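HdaB,HdaA (Adhesin), HUS-associated diffuse adherence (Escherichia coli, PDB 5D55) forms the minor tip subunit of the Hda (AAF/IV) pilus, here fused to a segment of HdaA, and probably contributes to adhesion of enteroaggregative bacteria. Local coordinates at residues G29-T34 with Y106-G111. Sequence-based numbering, arbitrary orientation.
Sequences GVKLAT and YIEVDG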
ATOM      1  N   GLY B  29      12.396 -23.172 -17.488  1.00 28.12           N
ATOM      2  CA  GLY B  29      10.945 -23.196 -17.355  1.00 27.12           C
ATOM      3  C   GLY B  29      10.413 -24.223 -16.364  1.00 27.37           C
ATOM      4  O   GLY B  29       9.244 -24.157 -15.980  1.00 26.04           O
ATOM      5  N   VAL B  30      11.249 -25.172 -15.945  1.00 27.21           N
ATOM      6  CA  VAL B  30      10.794 -26.232 -15.025  1.00 27.55           C
ATOM      7  C   VAL B  30      10.296 -25.617 -13.710  1.00 24.96           C
ATOM      8  O   VAL B  30      11.000 -24.815 -13.090  1.00 24.53           O
ATOM      9  CB  VAL B  30      11.893 -27.300 -14.772  1.00 29.64           C
ATOM     10  CG1 VAL B  30      11.554 -28.177 -13.576  1.00 30.81           C
ATOM     11  CG2 VAL B  30      12.101 -28.153 -16.019  1.00 30.83           C
ATOM     12  N   LYS B  31       9.084 -25.991 -13.300  1.00 24.32           N
ATOM     13  CA  LYS B  31       8.442 -25.396 -12.122  1.00 23.85           C
ATOM     14  C   LYS B  31       8.959 -26.030 -10.838  1.00 24.04           C
ATOM     15  O   LYS B  31       8.867 -27.252 -10.655  1.00 24.98           O
ATOM     16  CB  LYS B  31       6.917 -25.523 -12.215  1.00 24.89           C
ATOM     17  CG  LYS B  31       6.293 -24.748 -13.370  1.00 27.21           C
ATOM     18  CD  LYS B  31       4.894 -25.274 -13.683  1.00 29.34           C
ATOM     19  CE  LYS B  31       4.128 -24.328 -14.601  1.00 30.69           C
ATOM     20  NZ  LYS B  31       2.760 -24.886 -14.884  1.00 35.45           N
ATOM     21  N   LEU B  32       9.501 -25.195  -9.959  1.00 21.47           N
ATOM     22  CA  LEU B  32      10.077 -25.645  -8.691  1.00 22.41           C
ATOM     23  C   LEU B  32       9.177 -25.335  -7.486  1.00 21.82           C
ATOM     24  O   LEU B  32       9.338 -25.938  -6.415  1.00 21.50           O
ATOM     25  CB  LEU B  32      11.438 -24.998  -8.453  1.00 22.52           C
ATOM     26  CG  LEU B  32      12.547 -25.171  -9.496  1.00 24.53           C
ATOM     27  CD1 LEU B  32      13.700 -24.295  -9.109  1.00 25.81           C
ATOM     28  CD2 LEU B  32      12.991 -26.622  -9.619  1.00 24.64           C
ATOM     29  N   ALA B  33       8.260 -24.385  -7.672  1.00 21.73           N
ATOM     30  CA  ALA B  33       7.245 -24.020  -6.664  1.00 22.77           C
ATOM     31  C   ALA B  33       6.047 -23.330  -7.309  1.00 22.18           C
ATOM     32  O   ALA B  33       6.178 -22.700  -8.362  1.00 21.88           O
ATOM     33  CB  ALA B  33       7.848 -23.126  -5.581  1.00 21.00           C
ATOM     34  N   THR B  34       4.886 -23.442  -6.668  1.00 22.64           N
ATOM     35  CA  THR B  34       3.643 -22.835  -7.160  1.00 22.57           C
ATOM     36  C   THR B  34       3.180 -21.783  -6.174  1.00 23.19           C
ATOM     37  O   THR B  34       3.023 -22.061  -4.979  1.00 22.97           O
ATOM     38  CB  THR B  34       2.515 -23.877  -7.327  1.00 23.95           C
ATOM     39  OG1 THR B  34       2.972 -24.961  -8.138  1.00 25.75           O
ATOM     40  CG2 THR B  34       1.238 -23.242  -7.948  1.00 23.49           C
ATOM     41  N   TYR B 106       4.650 -19.041 -10.660  1.00 22.34           N
ATOM     42  CA  TYR B 106       5.583 -20.127 -10.348  1.00 22.81           C
ATOM     43  C   TYR B 106       7.003 -19.623 -10.123  1.00 24.40           C
ATOM     44  O   TYR B 106       7.379 -18.548 -10.606  1.00 24.94           O
ATOM     45  CB  TYR B 106       5.587 -21.202 -11.450  1.00 22.02           C
ATOM     46  CG  TYR B 106       4.207 -21.711 -11.813  1.00 22.88           C
ATOM     47  CD1 TYR B 106       3.653 -22.803 -11.154  1.00 22.59           C
ATOM     48  CD2 TYR B 106       3.454 -21.084 -12.806  1.00 22.40           C
ATOM     49  CE1 TYR B 106       2.372 -23.261 -11.476  1.00 24.60           C
ATOM     50  CE2 TYR B 106       2.193 -21.527 -13.139  1.00 23.81           C
ATOM     51  CZ  TYR B 106       1.653 -22.620 -12.470  1.00 25.03           C
ATOM     52  OH  TYR B 106       0.393 -23.071 -12.798  1.00 25.53           O
ATOM     53  N   ILE B 107       7.780 -20.391  -9.362  1.00 22.66           N
ATOM     54  CA  ILE B 107       9.221 -20.237  -9.369  1.00 22.60           C
ATOM     55  C   ILE B 107       9.682 -21.252 -10.399  1.00 23.28           C
ATOM     56  O   ILE B 107       9.322 -22.437 -10.323  1.00 22.85           O
ATOM     57  CB  ILE B 107       9.878 -20.555  -7.992  1.00 23.81           C
ATOM     58  CG1 ILE B 107       9.313 -19.681  -6.858  1.00 24.23           C
ATOM     59  CG2 ILE B 107      11.418 -20.480  -8.091  1.00 22.86           C
ATOM     60  CD1 ILE B 107       9.703 -18.199  -6.948  1.00 25.55           C
ATOM     61  N   GLU B 108      10.417 -20.783 -11.401  1.00 23.46           N
ATOM     62  CA  GLU B 108      10.870 -21.657 -12.484  1.00 23.64           C
ATOM     63  C   GLU B 108      12.376 -21.597 -12.635  1.00 22.84           C
ATOM     64  O   GLU B 108      12.995 -20.582 -12.317  1.00 22.77           O
ATOM     65  CB  GLU B 108      10.209 -21.277 -13.806  1.00 25.50           C
ATOM     66  CG  GLU B 108       8.684 -21.440 -13.798  1.00 29.20           C
ATOM     67  CD  GLU B 108       8.046 -21.166 -15.150  1.00 31.25           C
ATOM     68  OE1 GLU B 108       8.746 -20.673 -16.066  1.00 32.37           O
ATOM     69  OE2 GLU B 108       6.841 -21.455 -15.296  1.00 32.99           O
ATOM     70  N   VAL B 109      12.951 -22.677 -13.155  1.00 22.51           N
ATOM     71  CA  VAL B 109      14.364 -22.717 -13.474  1.00 22.95           C
ATOM     72  C   VAL B 109      14.623 -21.713 -14.602  1.00 23.97           C
ATOM     73  O   VAL B 109      13.949 -21.732 -15.633  1.00 23.96           O
ATOM     74  CB  VAL B 109      14.788 -24.136 -13.916  1.00 23.55           C
ATOM     75  CG1 VAL B 109      16.245 -24.152 -14.301  1.00 23.91           C
ATOM     76  CG2 VAL B 109      14.521 -25.138 -12.780  1.00 22.34           C
ATOM     77  N   ASP B 110      15.598 -20.841 -14.393  1.00 25.55           N
ATOM     78  CA  ASP B 110      15.900 -19.784 -15.366  1.00 27.76           C
ATOM     79  C   ASP B 110      17.135 -20.188 -16.178  1.00 28.56           C
ATOM     80  O   ASP B 110      18.269 -19.996 -15.738  1.00 30.26           O
ATOM     81  CB  ASP B 110      16.095 -18.455 -14.632  1.00 29.87           C
ATOM     82  CG  ASP B 110      16.232 -17.257 -15.577  1.00 34.08           C
ATOM     83  OD1 ASP B 110      15.962 -17.393 -16.789  1.00 36.65           O
ATOM     84  OD2 ASP B 110      16.620 -16.173 -15.098  1.00 37.17           O
ATOM     85  N   GLY B 111      16.898 -20.779 -17.345  1.00 28.87           N
ATOM     86  CA  GLY B 111      17.971 -21.304 -18.203  1.00 31.66           C
ATOM     87  C   GLY B 111      18.321 -22.753 -17.882  1.00 31.10           C
ATOM     88  O   GLY B 111      18.338 -23.153 -16.709  1.00 30.00           O
TER
HETATM   89  O   HOH W   1       7.065 -23.834 -17.332  1.00 28.42           O
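The Y106 ring carries the extended side chain of K31 over one face: CE of K31 sits 3.5 Å above the ring centre in a CH-pi contact, and NZ of K31, 3.9 Å from the centroid, adds a cation-pi interaction. A33 O lies at the ring edge, near its plane, while T34 CG2 approaches CE1 of Y106 obliquely. They flank a classic beta bulge, L32 and A33 opposite I107, between antiparallel strands 31-38 and 102-109 in the HdaB part of the fusion, inside a six-stranded sheet consistent with the immunoglobulin-like fold of chaperone-usher pilus subunits. I107 O accepts a 2.8 Å bond from L32 N and a weak one from A33 N; I107 N returns a bond to A33 O from above the carbonyl plane. With the register shifted by one, the buried side chain of L32 joins those of A33 and I107 in packing on F122 of strand 118-132. With CG1 of V109 anti to the backbone N (chi1 178°), CG2 lies beside that N and meets CD2 of L32 at 3.8 Å. K31, T34, Y106 and E108 share the other face, where K31 NZ and E108 OE2 are 5.3 Å apart, too far for a salt bridge. V109 N bonds V30 O, and G29 N reaches V109 O almost straight (174°). A water donates to G29 O at 2.6 Å and, weakly, to E108 OE2 at 3.1 Å.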